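Local structure of DNA polymerase III, beta subunit (Thermotoga maritima, 1VPK) at residues A[151-156]-A[180-185]; A[187-192]-A[368-373]; A[294-299]-A[326-331]. The protein probably tethers DNA polymerases and other proteins to DNA for processive replication, forming a ring-shaped head-to-tail homodimer around the duplex. All coordinates share one frame; numbering follows the deposited sequence.

Contact 1: A[151-156]-A[180-185]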
loop_
_atom_site.group_PDB
_atom_site.type_symbol
_atom_site.label_atom_id
_atom_site.label_comp_id
_atom_site.label_asym_id
_atom_site.label_seq_id
_atom_site.Cartn_x
_atom_site.Cartn_y
_atom_site.Cartn_z
ATOM N N GLU A 151 -4.868 15.530 14.583
ATOM C CA GLU A 151 -5.047 14.947 13.267
ATOM C C GLU A 151 -5.473 16.017 12.215
ATOM O O GLU A 151 -5.157 15.902 11.025
ATOM C CB GLU A 151 -6.101 13.833 13.373
ATOM C CG GLU A 151 -6.609 13.233 12.032
ATOM N N LYS A 152 -6.183 17.052 12.663
ATOM C CA LYS A 152 -6.638 18.096 11.754
ATOM C C LYS A 152 -5.528 19.062 11.371
ATOM O O LYS A 152 -5.678 19.779 10.400
ATOM C CB LYS A 152 -7.898 18.797 12.319
ATOM C CG LYS A 152 -9.138 18.018 11.968
ATOM C CD LYS A 152 -10.401 18.574 12.534
ATOM C CE LYS A 152 -11.580 17.612 12.202
ATOM N NZ LYS A 152 -12.950 18.260 12.252
ATOM N N VAL A 153 -4.388 19.041 12.067
ATOM C CA VAL A 153 -3.299 19.954 11.737
ATOM C C VAL A 153 -1.965 19.330 11.344
ATOM O O VAL A 153 -1.229 19.955 10.604
ATOM C CB VAL A 153 -2.990 20.980 12.888
ATOM C CG1 VAL A 153 -4.309 21.727 13.342
ATOM C CG2 VAL A 153 -2.300 20.320 14.044
ATOM N N ILE A 154 -1.645 18.135 11.873
ATOM C CA ILE A 154 -0.268 17.629 11.834
ATOM C C ILE A 154 0.276 17.425 10.423
ATOM O O ILE A 154 1.453 17.582 10.196
ATOM C CB ILE A 154 -0.089 16.330 12.701
ATOM C CG1 ILE A 154 1.400 16.099 13.005
ATOM C CG2 ILE A 154 -0.804 15.120 12.051
ATOM C CD1 ILE A 154 1.617 15.104 14.114
ATOM N N PHE A 155 -0.591 17.119 9.478
ATOM C CA PHE A 155 -0.196 16.986 8.071
ATOM C C PHE A 155 0.448 18.210 7.420
ATOM O O PHE A 155 1.103 18.085 6.396
ATOM C CB PHE A 155 -1.373 16.579 7.197
ATOM C CG PHE A 155 -2.318 17.724 6.871
ATOM C CD1 PHE A 155 -3.377 18.041 7.727
ATOM C CD2 PHE A 155 -2.186 18.431 5.690
ATOM C CE1 PHE A 155 -4.231 19.049 7.414
ATOM C CE2 PHE A 155 -3.042 19.464 5.372
ATOM C CZ PHE A 155 -4.073 19.765 6.245
ATOM N N ALA A 156 0.203 19.402 7.973
ATOM C CA ALA A 156 0.690 20.620 7.355
ATOM C C ALA A 156 2.109 20.995 7.875
ATOM O O ALA A 156 2.749 21.893 7.315
ATOM C CB ALA A 156 -0.300 21.739 7.590
ATOM N N LEU A 180 -3.963 24.705 18.144
ATOM C CA LEU A 180 -2.843 24.071 17.552
ATOM C C LEU A 180 -2.636 24.599 16.151
ATOM O O LEU A 180 -3.601 24.793 15.422
ATOM C CB LEU A 180 -3.100 22.572 17.462
ATOM C CG LEU A 180 -3.291 21.787 18.749
ATOM C CD1 LEU A 180 -3.400 20.274 18.394
ATOM C CD2 LEU A 180 -2.131 22.064 19.725
ATOM N N VAL A 181 -1.376 24.802 15.777
ATOM C CA VAL A 181 -1.032 25.340 14.465
ATOM C C VAL A 181 0.142 24.583 13.885
ATOM O O VAL A 181 1.083 24.278 14.579
ATOM C CB VAL A 181 -0.643 26.839 14.524
ATOM C CG1 VAL A 181 -0.642 27.467 13.100
ATOM C CG2 VAL A 181 -1.615 27.602 15.368
ATOM N N ALA A 182 0.080 24.304 12.596
ATOM C CA ALA A 182 1.201 23.697 11.906
ATOM C C ALA A 182 1.289 24.283 10.529
ATOM O O ALA A 182 0.251 24.605 9.915
ATOM C CB ALA A 182 1.034 22.146 11.825
ATOM N N SER A 183 2.517 24.413 10.030
ATOM C CA SER A 183 2.760 24.984 8.714
ATOM C C SER A 183 4.085 24.495 8.163
ATOM O O SER A 183 4.968 24.114 8.933
ATOM C CB SER A 183 2.828 26.510 8.806
ATOM O OG SER A 183 3.160 27.057 7.544
ATOM N N ASP A 184 4.219 24.540 6.838
ATOM C CA ASP A 184 5.439 24.202 6.175
ATOM C C ASP A 184 5.929 25.327 5.284
ATOM O O ASP A 184 6.802 25.117 4.421
ATOM C CB ASP A 184 5.275 22.907 5.383
ATOM C CG ASP A 184 4.327 23.032 4.188
ATOM O OD1 ASP A 184 3.749 24.127 3.896
ATOM O OD2 ASP A 184 4.158 21.981 3.544
ATOM N N GLY A 185 5.371 26.522 5.479
ATOM C CA GLY A 185 5.739 27.675 4.648
ATOM C C GLY A 185 4.929 27.836 3.373
ATOM O O GLY A 185 4.855 28.931 2.800
#
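V153 on helix 143-153 and A156 in the turn-like segment that follows it in the chain both pack on the methyl of A182 on the strand beneath. The A182 CB bump rises into the hollow between them: it lies 3.4 Å from V153 O and 4.3 Å from V153 CB, with the A156 methyl 4.5 Å away, roughly at right angles to V153. V153 O also accepts a hydrogen bond from A156 N. V153 in turn drops into the dip between A182 and L180. With CG1 anti to its own carbonyl carbon (chi1 -52°), the isopropyl group spreads its two methyls, CG1 reaching L180 O at 3.8 Å and CG2 resting 4.2 Å from L180 CB; the two side chains cross nearly at right angles. Farther along, A156 CB sits 3.7 Å from A182 O, and A156 O presses 3.3 Å from D184 CB. The strand ends there in an ST turn, S183 OG accepting from G185 N in a nearly straight bond (172°); S183 OG is also hydrogen-bonded to R187 O, while the D184 carboxylate forms a salt bridge with R187. V153 also reaches V169, A189 and A191, and thus packs onto three neighbouring strands. This is the helix-on-sheet packing of the DNA polymerase processivity-ring fold, in which helices line the central hole and sheets form the outer wall.

Contact 2: A[187-192]-A[368-373]; sequences RLALAE and YLYIVM
L188 O is gripped twice from the facing strand: I371 N donates a 2.9 Å hydrogen bond to it, and the CA-H of Y370 adds a contact with Y370 CA 3.3 Å away. L190 O likewise takes the L369 N bond and a CA-H...O contact from Y368 CA. L188 N and L190 N return bonds to I371 O and L369 O, the second at 2.8 Å. These reciprocal pairs alternate with the non-hydrogen-bonded pairs R187-V372, A189-Y370 and A191-Y368, an antiparallel ladder through which a single sheet runs across the boundary between the central and C-terminal domains. On the leucine face, L188 and I371 lie side by side, L188 CD2 touching I371 CG1 at 3.9 Å, and L190 CB meets L369 CG at 4.2 Å. On the other face, CG of Y370 stands anti to its carbonyl carbon (chi1 -58°), which brings the ring obliquely alongside A189, Y370 CE1 3.5 Å from A189 CB; Y370 OH is hydrogen-bonded to K152 O. Y368 packs on A191 in the same way. Replacing Y370 by an alanine would probably leave K152 O without that partner and open a gap beside A189. Near V372, the bent R187 side chain carries NH2 to D337, its second acidic partner.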
loop_
_atom_site.group_PDB
_atom_site.type_symbol
_atom_site.label_atom_id
_atom_site.label_comp_id
_atom_site.label_asym_id
_atom_site.label_seq_id
_atom_site.Cartn_x
_atom_site.Cartn_y
_atom_site.Cartn_z
ATOM N N ARG A 187 1.702 26.091 3.252
ATOM C CA ARG A 187 0.337 25.951 3.738
ATOM C C ARG A 187 0.357 25.822 5.257
ATOM O O ARG A 187 1.407 25.625 5.864
ATOM C CB ARG A 187 -0.407 24.775 3.054
ATOM C CG ARG A 187 0.388 23.497 2.743
ATOM C CD ARG A 187 0.578 22.647 3.976
ATOM N NE ARG A 187 1.376 21.450 3.700
ATOM C CZ ARG A 187 0.943 20.352 3.098
ATOM N NH1 ARG A 187 1.768 19.334 2.940
ATOM N NH2 ARG A 187 -0.294 20.238 2.692
ATOM N N LEU A 188 -0.817 25.972 5.851
ATOM C CA LEU A 188 -0.966 26.064 7.279
ATOM C C LEU A 188 -2.316 25.472 7.660
ATOM O O LEU A 188 -3.313 25.617 6.929
ATOM C CB LEU A 188 -0.861 27.525 7.695
ATOM C CG LEU A 188 -1.192 27.878 9.161
ATOM C CD1 LEU A 188 -0.413 29.109 9.583
ATOM C CD2 LEU A 188 -2.674 28.164 9.317
ATOM N N ALA A 189 -2.323 24.789 8.786
ATOM C CA ALA A 189 -3.528 24.236 9.380
ATOM C C ALA A 189 -3.660 24.779 10.795
ATOM O O ALA A 189 -2.668 24.848 11.526
ATOM C CB ALA A 189 -3.447 22.708 9.438
ATOM N N LEU A 190 -4.888 25.136 11.167
ATOM C CA LEU A 190 -5.146 25.632 12.485
ATOM C C LEU A 190 -6.412 25.004 13.065
ATOM O O LEU A 190 -7.410 24.959 12.382
ATOM C CB LEU A 190 -5.336 27.145 12.392
ATOM C CG LEU A 190 -5.520 27.960 13.665
ATOM C CD1 LEU A 190 -5.072 29.392 13.364
ATOM C CD2 LEU A 190 -6.991 27.962 14.143
ATOM N N ALA A 191 -6.352 24.601 14.338
ATOM C CA ALA A 191 -7.487 24.011 15.050
ATOM C C ALA A 191 -7.565 24.693 16.425
ATOM O O ALA A 191 -6.525 24.883 17.094
ATOM C CB ALA A 191 -7.265 22.463 15.232
ATOM N N GLU A 192 -8.772 25.038 16.851
ATOM C CA GLU A 192 -8.978 25.682 18.141
ATOM C C GLU A 192 -10.245 25.133 18.805
ATOM O O GLU A 192 -11.297 25.001 18.155
ATOM C CB GLU A 192 -9.107 27.182 17.917
ATOM C CG GLU A 192 -9.323 28.022 19.139
ATOM C CD GLU A 192 -9.352 29.496 18.785
ATOM O OE1 GLU A 192 -8.251 30.068 18.635
ATOM O OE2 GLU A 192 -10.455 30.055 18.648
ATOM N N TYR A 368 -11.727 25.529 12.924
ATOM C CA TYR A 368 -10.827 24.854 11.987
ATOM C C TYR A 368 -10.620 25.655 10.717
ATOM O O TYR A 368 -11.598 26.060 10.072
ATOM C CB TYR A 368 -11.356 23.448 11.662
ATOM C CG TYR A 368 -11.348 22.580 12.896
ATOM C CD1 TYR A 368 -12.435 22.569 13.774
ATOM C CD2 TYR A 368 -10.225 21.843 13.233
ATOM C CE1 TYR A 368 -12.409 21.816 14.929
ATOM C CE2 TYR A 368 -10.193 21.077 14.390
ATOM C CZ TYR A 368 -11.284 21.075 15.233
ATOM O OH TYR A 368 -11.249 20.316 16.360
ATOM N N LEU A 369 -9.358 25.900 10.345
ATOM C CA LEU A 369 -9.098 26.621 9.106
ATOM C C LEU A 369 -7.727 26.298 8.521
ATOM O O LEU A 369 -6.772 25.908 9.239
ATOM C CB LEU A 369 -9.250 28.124 9.279
ATOM C CG LEU A 369 -8.179 28.970 9.942
ATOM C CD1 LEU A 369 -7.004 29.275 9.036
ATOM C CD2 LEU A 369 -8.805 30.242 10.363
ATOM N N TYR A 370 -7.669 26.437 7.210
ATOM C CA TYR A 370 -6.500 26.071 6.416
ATOM C C TYR A 370 -6.130 27.209 5.525
ATOM O O TYR A 370 -6.990 27.836 5.002
ATOM C CB TYR A 370 -6.778 24.799 5.582
ATOM C CG TYR A 370 -7.155 23.682 6.507
ATOM C CD1 TYR A 370 -6.181 22.903 7.107
ATOM C CD2 TYR A 370 -8.496 23.447 6.851
ATOM C CE1 TYR A 370 -6.537 21.874 8.026
ATOM C CE2 TYR A 370 -8.850 22.423 7.745
ATOM C CZ TYR A 370 -7.872 21.667 8.330
ATOM O OH TYR A 370 -8.183 20.664 9.191
ATOM N N ILE A 371 -4.837 27.433 5.332
ATOM C CA ILE A 371 -4.311 28.474 4.430
ATOM C C ILE A 371 -3.410 27.752 3.406
ATOM O O ILE A 371 -2.632 26.834 3.786
ATOM C CB ILE A 371 -3.452 29.532 5.198
ATOM C CG1 ILE A 371 -4.260 30.200 6.335
ATOM C CG2 ILE A 371 -2.853 30.558 4.224
ATOM C CD1 ILE A 371 -5.306 31.121 5.864
ATOM N N VAL A 372 -3.592 28.075 2.122
ATOM C CA VAL A 372 -2.702 27.629 1.050
ATOM C C VAL A 372 -2.219 28.875 0.289
ATOM O O VAL A 372 -3.007 29.744 -0.062
ATOM C CB VAL A 372 -3.400 26.629 0.087
ATOM C CG1 VAL A 372 -2.382 25.990 -0.863
ATOM C CG2 VAL A 372 -4.076 25.490 0.856
ATOM N N MET A 373 -0.913 28.977 0.068
ATOM C CA MET A 373 -0.320 30.082 -0.651
ATOM C C MET A 373 -0.438 29.740 -2.132
ATOM O O MET A 373 -0.326 28.572 -2.495
ATOM C CB MET A 373 1.161 30.197 -0.280
ATOM C CG MET A 373 1.423 30.379 1.227
ATOM S SD MET A 373 0.709 31.870 1.972
ATOM C CE MET A 373 1.297 33.083 0.767
#

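Contact 3: A[294-299]-A[326-331]; sequences FEIEEN and LVIAFN
Strand 326-330 is an outermost strand, within this chain, of the four-stranded antiparallel sheet in the C-terminal domain, and strand 292-296 is its inner neighbour. Two hydrogen-bonded pairs zip them together. F294 exchanges bonds with I328, F294 N reaching I328 O at 2.8 Å; I296 exchanges them with L326, and here I296 N meets L326 O at 2.7 Å. Between the pairs, V327 CA comes within 3.2 Å of F294 O as a CA-H...O contact. The inward face is apolar. With CG anti to its carbonyl carbon (chi1 -64°), F330 turns its edge toward the face of F294 in an offset edge-to-face pair, ring planes 80° apart, with F330 CD2 3.9 Å from F294 CD1. I296 CD1 lies 4.2 Å from L326 CB and also touches I328 CG2; F351, on another sheet, packs against I296, L326, I328 and F330. The opposite face carries E295 and V327, which run side by side, E295 CG 4.2 Å from V327 CG2, while the extended glutamate chain takes its carboxylate on to salt bridges with K293 and R302. The chemistry is thus two-sided: aromatic and branched groups bind strand 326-330 to the domain core, whereas the other face pairs the E295 carboxylate with basic side chains and leaves V327 exposed to solvent.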
loop_
_atom_site.group_PDB
_atom_site.type_symbol
_atom_site.label_atom_id
_atom_site.label_comp_id
_atom_site.label_asym_id
_atom_site.label_seq_id
_atom_site.Cartn_x
_atom_site.Cartn_y
_atom_site.Cartn_z
ATOM N N PHE A 294 -7.318 28.146 -11.161
ATOM C CA PHE A 294 -8.732 28.341 -10.916
ATOM C C PHE A 294 -9.137 29.614 -11.615
ATOM O O PHE A 294 -8.510 30.650 -11.399
ATOM C CB PHE A 294 -9.020 28.490 -9.423
ATOM C CG PHE A 294 -8.841 27.224 -8.643
ATOM C CD1 PHE A 294 -7.609 26.724 -8.393
ATOM C CD2 PHE A 294 -9.909 26.533 -8.158
ATOM C CE1 PHE A 294 -7.456 25.558 -7.691
ATOM C CE2 PHE A 294 -9.738 25.379 -7.448
ATOM C CZ PHE A 294 -8.523 24.918 -7.209
ATOM N N GLU A 295 -10.147 29.500 -12.477
ATOM C CA GLU A 295 -10.824 30.610 -13.132
ATOM C C GLU A 295 -12.214 30.641 -12.502
ATOM O O GLU A 295 -13.117 29.845 -12.830
ATOM C CB GLU A 295 -10.892 30.388 -14.635
ATOM C CG GLU A 295 -9.531 30.302 -15.269
ATOM C CD GLU A 295 -9.573 29.793 -16.689
ATOM O OE1 GLU A 295 -10.637 29.414 -17.187
ATOM O OE2 GLU A 295 -8.520 29.786 -17.327
ATOM N N ILE A 296 -12.358 31.552 -11.562
ATOM C CA ILE A 296 -13.572 31.702 -10.815
ATOM C C ILE A 296 -14.475 32.768 -11.462
ATOM O O ILE A 296 -14.074 33.907 -11.676
ATOM C CB ILE A 296 -13.242 32.074 -9.372
ATOM C CG1 ILE A 296 -12.338 31.033 -8.749
ATOM C CG2 ILE A 296 -14.536 32.224 -8.583
ATOM C CD1 ILE A 296 -11.625 31.515 -7.569
ATOM N N GLU A 297 -15.681 32.348 -11.819
ATOM C CA GLU A 297 -16.666 33.158 -12.485
ATOM C C GLU A 297 -17.917 33.103 -11.622
ATOM O O GLU A 297 -17.909 32.535 -10.520
ATOM C CB GLU A 297 -16.964 32.608 -13.881
ATOM C CG GLU A 297 -15.704 32.478 -14.758
ATOM C CD GLU A 297 -15.926 31.668 -16.048
ATOM O OE1 GLU A 297 -17.110 31.411 -16.419
ATOM O OE2 GLU A 297 -14.900 31.309 -16.697
ATOM N N GLU A 298 -19.004 33.678 -12.119
ATOM C CA GLU A 298 -20.120 33.945 -11.255
ATOM C C GLU A 298 -20.784 32.700 -10.667
ATOM O O GLU A 298 -21.143 32.709 -9.477
ATOM C CB GLU A 298 -21.131 34.846 -11.957
ATOM C CG GLU A 298 -22.173 35.514 -10.961
ATOM C CD GLU A 298 -21.678 35.716 -9.479
ATOM O OE1 GLU A 298 -20.712 36.488 -9.230
ATOM O OE2 GLU A 298 -22.297 35.089 -8.566
ATOM N N ASN A 299 -20.928 31.657 -11.481
ATOM C CA ASN A 299 -21.643 30.419 -11.120
ATOM C C ASN A 299 -20.799 29.134 -11.177
ATOM O O ASN A 299 -21.282 28.060 -10.814
ATOM C CB ASN A 299 -22.797 30.208 -12.133
ATOM C CG ASN A 299 -23.918 31.182 -11.934
ATOM O OD1 ASN A 299 -24.241 31.964 -12.813
ATOM N ND2 ASN A 299 -24.498 31.168 -10.752
ATOM N N LEU A 326 -12.014 35.860 -10.361
ATOM C CA LEU A 326 -10.598 35.732 -10.027
ATOM C C LEU A 326 -9.977 34.582 -10.796
ATOM O O LEU A 326 -10.614 33.563 -10.975
ATOM C CB LEU A 326 -10.444 35.468 -8.538
ATOM C CG LEU A 326 -9.054 35.217 -7.961
ATOM C CD1 LEU A 326 -8.143 36.407 -8.204
ATOM C CD2 LEU A 326 -9.227 34.919 -6.490
ATOM N N VAL A 327 -8.760 34.795 -11.307
ATOM C CA VAL A 327 -7.919 33.746 -11.838
ATOM C C VAL A 327 -6.714 33.634 -10.865
ATOM O O VAL A 327 -6.076 34.643 -10.526
ATOM C CB VAL A 327 -7.492 34.071 -13.266
ATOM C CG1 VAL A 327 -6.504 32.994 -13.805
ATOM C CG2 VAL A 327 -8.720 34.221 -14.151
ATOM N N ILE A 328 -6.461 32.429 -10.363
ATOM C CA ILE A 328 -5.474 32.192 -9.289
ATOM C C ILE A 328 -4.963 30.733 -9.326
ATOM O O ILE A 328 -5.730 29.841 -9.558
ATOM C CB ILE A 328 -6.046 32.547 -7.880
ATOM C CG1 ILE A 328 -4.965 32.432 -6.808
ATOM C CG2 ILE A 328 -7.226 31.635 -7.502
ATOM C CD1 ILE A 328 -5.367 33.027 -5.476
ATOM N N ALA A 329 -3.658 30.505 -9.133
ATOM C CA ALA A 329 -3.069 29.144 -9.263
ATOM C C ALA A 329 -2.548 28.600 -7.942
ATOM O O ALA A 329 -1.966 29.361 -7.110
ATOM C CB ALA A 329 -1.889 29.146 -10.314
ATOM N N PHE A 330 -2.682 27.280 -7.786
ATOM C CA PHE A 330 -2.172 26.537 -6.620
ATOM C C PHE A 330 -1.497 25.218 -6.984
ATOM O O PHE A 330 -1.736 24.643 -8.051
ATOM C CB PHE A 330 -3.317 26.217 -5.672
ATOM C CG PHE A 330 -3.968 27.432 -5.078
ATOM C CD1 PHE A 330 -3.428 28.055 -3.977
ATOM C CD2 PHE A 330 -5.121 27.963 -5.640
ATOM C CE1 PHE A 330 -4.012 29.177 -3.451
ATOM C CE2 PHE A 330 -5.701 29.073 -5.110
ATOM C CZ PHE A 330 -5.144 29.674 -4.034
ATOM N N ASN A 331 -0.651 24.730 -6.088
ATOM C CA ASN A 331 -0.310 23.313 -6.086
ATOM C C ASN A 331 -1.551 22.533 -5.687
ATOM O O ASN A 331 -2.079 22.721 -4.582
ATOM C CB ASN A 331 0.829 23.040 -5.093
ATOM C CG ASN A 331 1.302 21.585 -5.101
ATOM O OD1 ASN A 331 0.626 20.675 -5.584
ATOM N ND2 ASN A 331 2.490 21.372 -4.567
#

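How the contacts relate
Contacts 1 and 2 share one sheet, their centres 7 Å apart. Strands 177-183 and 187-194 are neighbours in it, joined by probable hydrogen bonds from L180 N to A191 O and from A189 N to A182 O, each 2.8 Å, and segment 151-156 lies on them. Contact 3 lies farther out, in the C-terminal domain, its centre about 20 Å from that of contact 2 and 25 Å from that of contact 1. It meets contact 2 where V372 O approaches F330 CE1 at 3.6 Å. In relatives the pocket for partner-protein motifs lies between the central and C-terminal domains; by similarity it is probably lined here by residues of 183-188 and 371-373.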